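Local structure of putative acyl-CoA thioester hydrolase YbhC (Escherichia coli K-12, 3GRH) at residues 273-278 / 291-296; 342-347 / 372-377. The protein is a putative acyl-CoA thioesterase of the outer membrane, built on the pectinesterase beta-helix but unable to bind pectin and devoid of pectinesterase activity. All blocks are in the same frame, centred on the assembly; numbering follows the deposited sequence.

Contact 1: 273-278 / 291-296; sequences SYIEGD and DNTEFR
Strands 274-277 and 294-296 run parallel, their short axes 4.8 Å apart at closest and 14° from perfect alignment, as expected of successive coils of a right-handed parallel beta-helix. Four backbone bonds join them in the staggered parallel pattern: Glu294 N to Ser273 O, Ile275 N to Glu294 O (2.9 Å), Arg296 N to Ile275 O, and a slightly longer one from Gly277 N to Arg296 O (3.1 Å). Facing the core, Ile275 CD1 rests 4.1 Å from Phe295 CE1, the two side chains pointing the same way, and it also touches Thr293 CG2, which lies over one face of the Phe295 ring. Phe328 stacks with that ring on the following coil. The other side of the sheet carries Tyr274, Glu276, Glu294 and Arg296. Here the carboxylate of Glu294 sits at the edge of the Tyr274 ring, CD 3.8 Å from CE1, its plane almost perpendicular to the ring (89°). With CG anti to the backbone N (chi1 173°), the Tyr274 ring leans across toward strand 294-296 and brings OH to 3.3 Å from Arg296 CB. Tyr274 OH donates to Glu276 OE1 at 2.5 Å, on the anti lone pair of that oxygen, while Arg245 pairs with Glu276 OE2. Arg296, bent at its second and third torsions, turns NH2 back to Glu294 OE2 at 2.8 Å. The two faces thus differ in chemistry: apolar stacking on the core side, and on the other a network in which each carboxylate has an arginine partner, probably stabilising its ionised form.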
ATOM      1  N   SER A 273      -5.375   4.879   8.930  1.00  6.29           N
ATOM      2  CA  SER A 273      -5.383   3.414   8.788  1.00  6.49           C
ATOM      3  C   SER A 273      -4.287   2.740   9.608  1.00  8.17           C
ATOM      4  O   SER A 273      -3.514   3.412  10.270  1.00  8.44           O
ATOM      5  CB  SER A 273      -5.332   2.995   7.347  1.00  8.82           C
ATOM      6  OG  SER A 273      -6.530   3.405   6.626  1.00  7.41           O
ATOM      7  N   TYR A 274      -4.338   1.422   9.635  1.00  6.46           N
ATOM      8  CA  TYR A 274      -3.385   0.631  10.390  1.00  6.85           C
ATOM      9  C   TYR A 274      -2.906  -0.431   9.473  1.00  6.47           C
ATOM     10  O   TYR A 274      -3.716  -1.150   8.946  1.00  7.93           O
ATOM     11  CB  TYR A 274      -4.033   0.042  11.598  1.00  7.89           C
ATOM     12  CG  TYR A 274      -3.177  -0.926  12.363  1.00  6.77           C
ATOM     13  CD1 TYR A 274      -2.231  -0.493  13.225  1.00 10.74           C
ATOM     14  CD2 TYR A 274      -3.307  -2.262  12.183  1.00 10.00           C
ATOM     15  CE1 TYR A 274      -1.416  -1.366  13.896  1.00 13.08           C
ATOM     16  CE2 TYR A 274      -2.528  -3.137  12.908  1.00 10.16           C
ATOM     17  CZ  TYR A 274      -1.575  -2.678  13.704  1.00 12.01           C
ATOM     18  OH  TYR A 274      -0.749  -3.532  14.462  1.00 14.21           O
ATOM     19  N   ILE A 275      -1.586  -0.568   9.302  1.00  6.90           N
ATOM     20  CA  ILE A 275      -1.013  -1.560   8.375  1.00  6.45           C
ATOM     21  C   ILE A 275       0.060  -2.338   9.117  1.00  7.19           C
ATOM     22  O   ILE A 275       0.887  -1.745   9.792  1.00  9.76           O
ATOM     23  CB  ILE A 275      -0.408  -0.853   7.155  1.00  6.65           C
ATOM     24  CG1 ILE A 275      -1.460  -0.005   6.510  1.00  7.52           C
ATOM     25  CG2 ILE A 275       0.146  -1.935   6.177  1.00  9.09           C
ATOM     26  CD1 ILE A 275      -0.954   0.732   5.224  1.00 11.79           C
ATOM     27  N   GLU A 276      -0.069  -3.654   9.109  1.00  6.51           N
ATOM     28  CA  GLU A 276       0.814  -4.544   9.916  1.00  8.33           C
ATOM     29  C   GLU A 276       1.478  -5.534   8.969  1.00  8.00           C
ATOM     30  O   GLU A 276       0.871  -6.021   8.026  1.00  8.93           O
ATOM     31  CB  GLU A 276      -0.067  -5.308  10.891  1.00 10.05           C
ATOM     32  CG  GLU A 276       0.619  -6.236  11.835  1.00 12.36           C
ATOM     33  CD  GLU A 276      -0.337  -6.762  12.874  1.00 16.18           C
ATOM     34  OE1 GLU A 276      -0.832  -5.968  13.744  1.00 21.61           O
ATOM     35  OE2 GLU A 276      -0.565  -8.011  12.874  1.00 20.99           O
ATOM     36  N   GLY A 277       2.738  -5.818   9.223  1.00  6.37           N
ATOM     37  CA  GLY A 277       3.437  -6.863   8.522  1.00  7.35           C
ATOM     38  C   GLY A 277       4.841  -6.996   9.029  1.00  6.69           C
ATOM     39  O   GLY A 277       5.168  -6.534  10.114  1.00  6.95           O
ATOM     40  N   ASP A 278       5.666  -7.662   8.229  1.00  8.28           N
ATOM     41  CA  ASP A 278       7.090  -7.745   8.547  1.00  9.17           C
ATOM     42  C   ASP A 278       8.023  -7.316   7.415  1.00  9.37           C
ATOM     43  O   ASP A 278       8.688  -6.292   7.510  1.00 10.12           O
ATOM     44  CB  ASP A 278       7.478  -9.122   9.155  1.00 10.04           C
ATOM     45  CG  ASP A 278       6.930 -10.328   8.410  1.00 12.55           C
ATOM     46  OD1 ASP A 278       6.895 -10.378   7.154  1.00 13.07           O
ATOM     47  OD2 ASP A 278       6.636 -11.330   9.129  1.00 10.93           O
ATOM     48  N   ASP A 291      -1.385   9.272   5.282  1.00 10.18           N
ATOM     49  CA  ASP A 291      -1.526  10.361   6.261  1.00 10.87           C
ATOM     50  C   ASP A 291      -2.151   9.780   7.536  1.00  9.42           C
ATOM     51  O   ASP A 291      -3.159   9.047   7.470  1.00  9.81           O
ATOM     52  CB  ASP A 291      -2.299  11.505   5.701  1.00 12.72           C
ATOM     53  CG  ASP A 291      -2.193  12.794   6.544  1.00 21.44           C
ATOM     54  OD1 ASP A 291      -2.756  13.817   6.084  1.00 35.65           O
ATOM     55  OD2 ASP A 291      -1.563  12.838   7.634  1.00 34.08           O
ATOM     56  N   ASN A 292      -1.578  10.080   8.700  1.00  9.19           N
ATOM     57  CA  ASN A 292      -2.075   9.554   9.932  1.00 10.09           C
ATOM     58  C   ASN A 292      -2.360   8.071   9.948  1.00 10.68           C
ATOM     59  O   ASN A 292      -3.410   7.613  10.438  1.00 11.55           O
ATOM     60  CB  ASN A 292      -3.275  10.346  10.310  1.00 11.38           C
ATOM     61  CG  ASN A 292      -2.892  11.774  10.626  1.00 19.21           C
ATOM     62  OD1 ASN A 292      -2.272  12.019  11.668  1.00 26.69           O
ATOM     63  ND2 ASN A 292      -3.229  12.724   9.750  1.00 23.94           N
ATOM     64  N   THR A 293      -1.399   7.345   9.419  1.00  8.50           N
ATOM     65  CA  THR A 293      -1.444   5.906   9.356  1.00  9.40           C
ATOM     66  C   THR A 293      -0.445   5.363  10.337  1.00  9.62           C
ATOM     67  O   THR A 293       0.647   5.892  10.524  1.00 10.99           O
ATOM     68  CB  THR A 293      -1.262   5.437   7.909  1.00 11.27           C
ATOM     69  OG1 THR A 293      -2.445   5.841   7.209  1.00 13.65           O
ATOM     70  CG2 THR A 293      -1.117   3.927   7.833  1.00 11.41           C
ATOM     71  N   GLU A 294      -0.796   4.271  10.993  1.00  8.57           N
ATOM     72  CA  GLU A 294       0.133   3.546  11.849  1.00 10.21           C
ATOM     73  C   GLU A 294       0.650   2.339  11.143  1.00 11.01           C
ATOM     74  O   GLU A 294      -0.094   1.546  10.541  1.00 10.35           O
ATOM     75  CB  GLU A 294      -0.567   3.090  13.129  1.00 11.08           C
ATOM     76  CG  GLU A 294       0.359   2.319  14.055  1.00 13.56           C
ATOM     77  CD  GLU A 294      -0.216   1.923  15.415  1.00 17.73           C
ATOM     78  OE1 GLU A 294      -1.344   2.310  15.821  1.00 23.38           O
ATOM     79  OE2 GLU A 294       0.495   1.162  16.100  1.00 25.91           O
ATOM     80  N   PHE A 295       1.962   2.203  11.139  1.00 10.47           N
ATOM     81  CA  PHE A 295       2.633   1.055  10.580  1.00 10.73           C
ATOM     82  C   PHE A 295       3.253   0.246  11.717  1.00 11.71           C
ATOM     83  O   PHE A 295       3.972   0.797  12.552  1.00 12.35           O
ATOM     84  CB  PHE A 295       3.717   1.511   9.629  1.00 10.35           C
ATOM     85  CG  PHE A 295       3.240   2.329   8.486  1.00 11.52           C
ATOM     86  CD1 PHE A 295       2.956   1.759   7.327  1.00 12.51           C
ATOM     87  CD2 PHE A 295       3.167   3.684   8.590  1.00 10.72           C
ATOM     88  CE1 PHE A 295       2.555   2.570   6.252  1.00 11.55           C
ATOM     89  CE2 PHE A 295       2.686   4.461   7.568  1.00 10.71           C
ATOM     90  CZ  PHE A 295       2.375   3.852   6.379  1.00 11.16           C
ATOM     91  N   ARG A 296       2.908  -1.034  11.793  1.00  9.69           N
ATOM     92  CA  ARG A 296       3.409  -1.918  12.877  1.00 11.32           C
ATOM     93  C   ARG A 296       4.152  -3.070  12.268  1.00 10.43           C
ATOM     94  O   ARG A 296       3.620  -3.821  11.407  1.00 11.63           O
ATOM     95  CB  ARG A 296       2.272  -2.450  13.735  1.00 12.04           C
ATOM     96  CG  ARG A 296       2.685  -3.496  14.772  1.00 15.05           C
ATOM     97  CD  ARG A 296       3.061  -2.843  16.080  1.00 25.50           C
ATOM     98  NE  ARG A 296       1.933  -2.047  16.602  1.00 31.34           N
ATOM     99  CZ  ARG A 296       1.892  -1.417  17.775  1.00 31.85           C
ATOM    100  NH1 ARG A 296       2.906  -1.478  18.653  1.00 29.80           N
ATOM    101  NH2 ARG A 296       0.807  -0.725  18.081  1.00 34.86           N
TER

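Contact 2: 342-347 / 372-377; sequences LDVDAN and AVISNR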
ATOM      1  N   LEU A 342      12.636  -1.965  -4.183  1.00 12.84           N
ATOM      2  CA  LEU A 342      12.175  -3.204  -4.815  1.00 13.63           C
ATOM      3  C   LEU A 342      12.592  -3.122  -6.277  1.00 15.07           C
ATOM      4  O   LEU A 342      11.870  -2.587  -7.113  1.00 15.75           O
ATOM      5  CB  LEU A 342      10.638  -3.333  -4.665  1.00 13.94           C
ATOM      6  CG  LEU A 342       9.899  -4.506  -5.262  1.00 15.82           C
ATOM      7  CD1 LEU A 342      10.481  -5.792  -4.749  1.00 19.91           C
ATOM      8  CD2 LEU A 342       8.429  -4.424  -4.893  1.00 17.79           C
ATOM      9  N   ASP A 343      13.808  -3.633  -6.553  1.00 14.44           N
ATOM     10  CA  ASP A 343      14.458  -3.437  -7.846  1.00 15.87           C
ATOM     11  C   ASP A 343      14.004  -4.529  -8.834  1.00 16.74           C
ATOM     12  O   ASP A 343      14.728  -5.437  -9.199  1.00 16.93           O
ATOM     13  CB  ASP A 343      15.954  -3.437  -7.683  1.00 16.79           C
ATOM     14  CG  ASP A 343      16.515  -2.150  -7.166  1.00 22.27           C
ATOM     15  OD1 ASP A 343      15.761  -1.177  -6.879  1.00 21.95           O
ATOM     16  OD2 ASP A 343      17.771  -2.149  -7.057  1.00 25.36           O
ATOM     17  N   VAL A 344      12.770  -4.398  -9.274  1.00 17.80           N
ATOM     18  CA  VAL A 344      12.090  -5.399 -10.092  1.00 18.92           C
ATOM     19  C   VAL A 344      12.590  -5.446 -11.529  1.00 19.60           C
ATOM     20  O   VAL A 344      12.502  -6.503 -12.234  1.00 22.80           O
ATOM     21  CB  VAL A 344      10.571  -5.189 -10.073  1.00 18.66           C
ATOM     22  CG1 VAL A 344       9.976  -5.703  -8.777  1.00 22.58           C
ATOM     23  CG2 VAL A 344      10.171  -3.740 -10.319  1.00 22.17           C
ATOM     24  N   ASP A 345      13.155  -4.331 -11.975  1.00 19.01           N
ATOM     25  CA  ASP A 345      13.662  -4.180 -13.301  1.00 20.07           C
ATOM     26  C   ASP A 345      14.757  -3.098 -13.323  1.00 19.29           C
ATOM     27  O   ASP A 345      14.942  -2.384 -12.345  1.00 20.68           O
ATOM     28  CB  ASP A 345      12.474  -3.906 -14.273  1.00 20.39           C
ATOM     29  CG  ASP A 345      11.704  -2.633 -13.941  1.00 27.38           C
ATOM     30  OD1 ASP A 345      12.375  -1.697 -13.486  1.00 34.79           O
ATOM     31  OD2 ASP A 345      10.451  -2.559 -14.137  1.00 31.62           O
ATOM     32  N   ALA A 346      15.465  -2.954 -14.443  1.00 19.63           N
ATOM     33  CA  ALA A 346      16.626  -2.065 -14.442  1.00 19.29           C
ATOM     34  C   ALA A 346      16.254  -0.593 -14.299  1.00 18.89           C
ATOM     35  O   ALA A 346      17.017   0.222 -13.738  1.00 20.76           O
ATOM     36  CB  ALA A 346      17.518  -2.340 -15.663  1.00 19.96           C
ATOM     37  N   ASN A 347      15.032  -0.251 -14.666  1.00 15.48           N
ATOM     38  CA  ASN A 347      14.693   1.148 -14.625  1.00 14.92           C
ATOM     39  C   ASN A 347      13.900   1.466 -13.380  1.00 13.31           C
ATOM     40  O   ASN A 347      13.021   2.282 -13.452  1.00 15.16           O
ATOM     41  CB  ASN A 347      13.902   1.573 -15.856  1.00 15.35           C
ATOM     42  CG  ASN A 347      13.861   3.102 -16.039  1.00 17.82           C
ATOM     43  OD1 ASN A 347      14.866   3.809 -15.821  1.00 20.96           O
ATOM     44  ND2 ASN A 347      12.693   3.620 -16.454  1.00 16.62           N
ATOM     45  N   ALA A 372      18.845  -3.262  -1.712  1.00 13.37           N
ATOM     46  CA  ALA A 372      17.642  -3.564  -2.526  1.00 14.93           C
ATOM     47  C   ALA A 372      17.340  -5.026  -2.625  1.00 15.96           C
ATOM     48  O   ALA A 372      18.259  -5.868  -2.623  1.00 15.26           O
ATOM     49  CB  ALA A 372      17.788  -3.002  -3.911  1.00 14.46           C
ATOM     50  N   VAL A 373      16.047  -5.331  -2.680  1.00 18.18           N
ATOM     51  CA  VAL A 373      15.659  -6.711  -2.906  1.00 19.05           C
ATOM     52  C   VAL A 373      15.739  -6.960  -4.414  1.00 19.10           C
ATOM     53  O   VAL A 373      15.601  -6.040  -5.243  1.00 18.91           O
ATOM     54  CB  VAL A 373      14.347  -7.064  -2.213  1.00 19.78           C
ATOM     55  CG1 VAL A 373      13.276  -6.240  -2.707  1.00 20.56           C
ATOM     56  CG2 VAL A 373      14.015  -8.583  -2.337  1.00 20.52           C
ATOM     57  N   ILE A 374      16.052  -8.223  -4.736  1.00 19.31           N
ATOM     58  CA  ILE A 374      16.129  -8.753  -6.102  1.00 19.69           C
ATOM     59  C   ILE A 374      17.512  -8.485  -6.666  1.00 19.48           C
ATOM     60  O   ILE A 374      18.218  -9.409  -7.061  1.00 18.83           O
ATOM     61  CB  ILE A 374      14.975  -8.263  -7.052  1.00 20.70           C
ATOM     62  CG1 ILE A 374      13.620  -8.790  -6.527  1.00 23.33           C
ATOM     63  CG2 ILE A 374      15.183  -8.785  -8.484  1.00 19.38           C
ATOM     64  CD1 ILE A 374      12.412  -8.170  -7.192  1.00 24.11           C
ATOM     65  N   SER A 375      17.921  -7.235  -6.678  1.00 18.22           N
ATOM     66  CA  SER A 375      19.201  -6.884  -7.215  1.00 18.22           C
ATOM     67  C   SER A 375      20.348  -6.848  -6.229  1.00 18.35           C
ATOM     68  O   SER A 375      21.500  -6.869  -6.659  1.00 17.62           O
ATOM     69  CB  SER A 375      19.137  -5.508  -7.814  1.00 16.97           C
ATOM     70  OG  SER A 375      18.900  -4.620  -6.736  1.00 18.53           O
ATOM     71  N   ASN A 376      20.032  -6.803  -4.932  1.00 17.55           N
ATOM     72  CA  ASN A 376      21.003  -6.653  -3.868  1.00 17.74           C
ATOM     73  C   ASN A 376      21.876  -5.436  -4.022  1.00 17.69           C
ATOM     74  O   ASN A 376      22.945  -5.393  -3.485  1.00 19.42           O
ATOM     75  CB  ASN A 376      21.822  -7.914  -3.669  1.00 19.12           C
ATOM     76  CG  ASN A 376      20.954  -9.145  -3.561  1.00 20.20           C
ATOM     77  OD1 ASN A 376      19.949  -9.135  -2.859  1.00 31.08           O
ATOM     78  ND2 ASN A 376      21.374 -10.245  -4.230  1.00 26.64           N
ATOM     79  N   ARG A 377      21.333  -4.407  -4.678  1.00 16.58           N
ATOM     80  CA  ARG A 377      22.026  -3.158  -4.859  1.00 16.44           C
ATOM     81  C   ARG A 377      22.262  -2.491  -3.503  1.00 15.69           C
ATOM     82  O   ARG A 377      21.311  -2.246  -2.749  1.00 15.81           O
ATOM     83  CB  ARG A 377      21.207  -2.245  -5.729  1.00 15.81           C
ATOM     84  CG  ARG A 377      21.814  -0.866  -5.843  1.00 15.79           C
ATOM     85  CD  ARG A 377      21.068   0.044  -6.795  1.00 21.32           C
ATOM     86  NE  ARG A 377      19.616   0.178  -6.565  1.00 22.33           N
ATOM     87  CZ  ARG A 377      18.951   1.316  -6.462  1.00 26.67           C
ATOM     88  NH1 ARG A 377      19.589   2.482  -6.452  1.00 23.51           N
ATOM     89  NH2 ARG A 377      17.654   1.257  -6.328  1.00 25.26           N
TER
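At the downstream end of strand 337-342 of the pectinesterase beta-helix, Leu342 and Asp343 meet Val373 and the loop that follows it, close to the predicted nucleophile Asp280 and to Arg340, which by similarity binds substrate. The parallel pairing of Leu342 with Val373 ends here in a long bond from Asp343 N to Val373 O (3.3 Å), the donor tilted 25° from the carbonyl plane. In Asp343, centre of an inverse gamma turn, CG anti to the carbonyl carbon (chi1 -79°) carries the carboxylate across to Ser375 and Arg377. Arg377 grips it side-on with two nitrogens, NE to Asp343 OD2 at 3.0 Å and NH2 to Asp343 OD1 at 3.1 Å, both on syn lone pairs, with the carboxylate and guanidinium planes only 20° apart. Ser375 OG donates to OD2 of Asp343 from the anti side (2.7 Å), somewhat out of the carboxylate plane, so this oxygen takes two donors. The same hydroxyl accepts from Arg377 N, closing an ST turn. Ser341 OG bonds Asp343 OD1, and Asn349 holds Arg377 NH2. Were Asp343 replaced by an alanine, Arg377 would probably lose its charged mate and be less firmly fixed, with Asn349 still holding NH2, and Ser375 OG would lose this acceptor. Beside this polar cluster, Leu342 and Val373 lie alongside each other, tightly packed with CD1 of Leu342 3.5 Å from CG1 of Val373. The Ile374 side chain crosses those of Leu342 and Val344, its CD1 3.8 Å from Val344 CG1. Around the contact, Val373 packs on Arg340 of strand 337-342, Leu342 bonds through its backbone to Pro311 at the end of strand 307-311, and Val344 touches Arg285, just past strand 283-284.

The two contacts come in series along the chain, contact 1 closing at Arg296 before contact 2 opens at Leu342. Their centres are about 24 Å apart and their nearest atoms about 11 Å, so neither touches the other. Both belong to one right-handed beta-helix, yet to different parts of its coils: contact 1 pairs strands 274-277 and 294-297, whereas contact 2 lies at the ends of strands 337-342 and 369-373. Asp280, the predicted nucleophile, lies nearer contact 2 (about 4 Å between its side chain and that of Val373) than contact 1 (about 9 Å from Gly277). Contact 2 thus borders the presumed active region, while contact 1 belongs to the regular coil stacking further off.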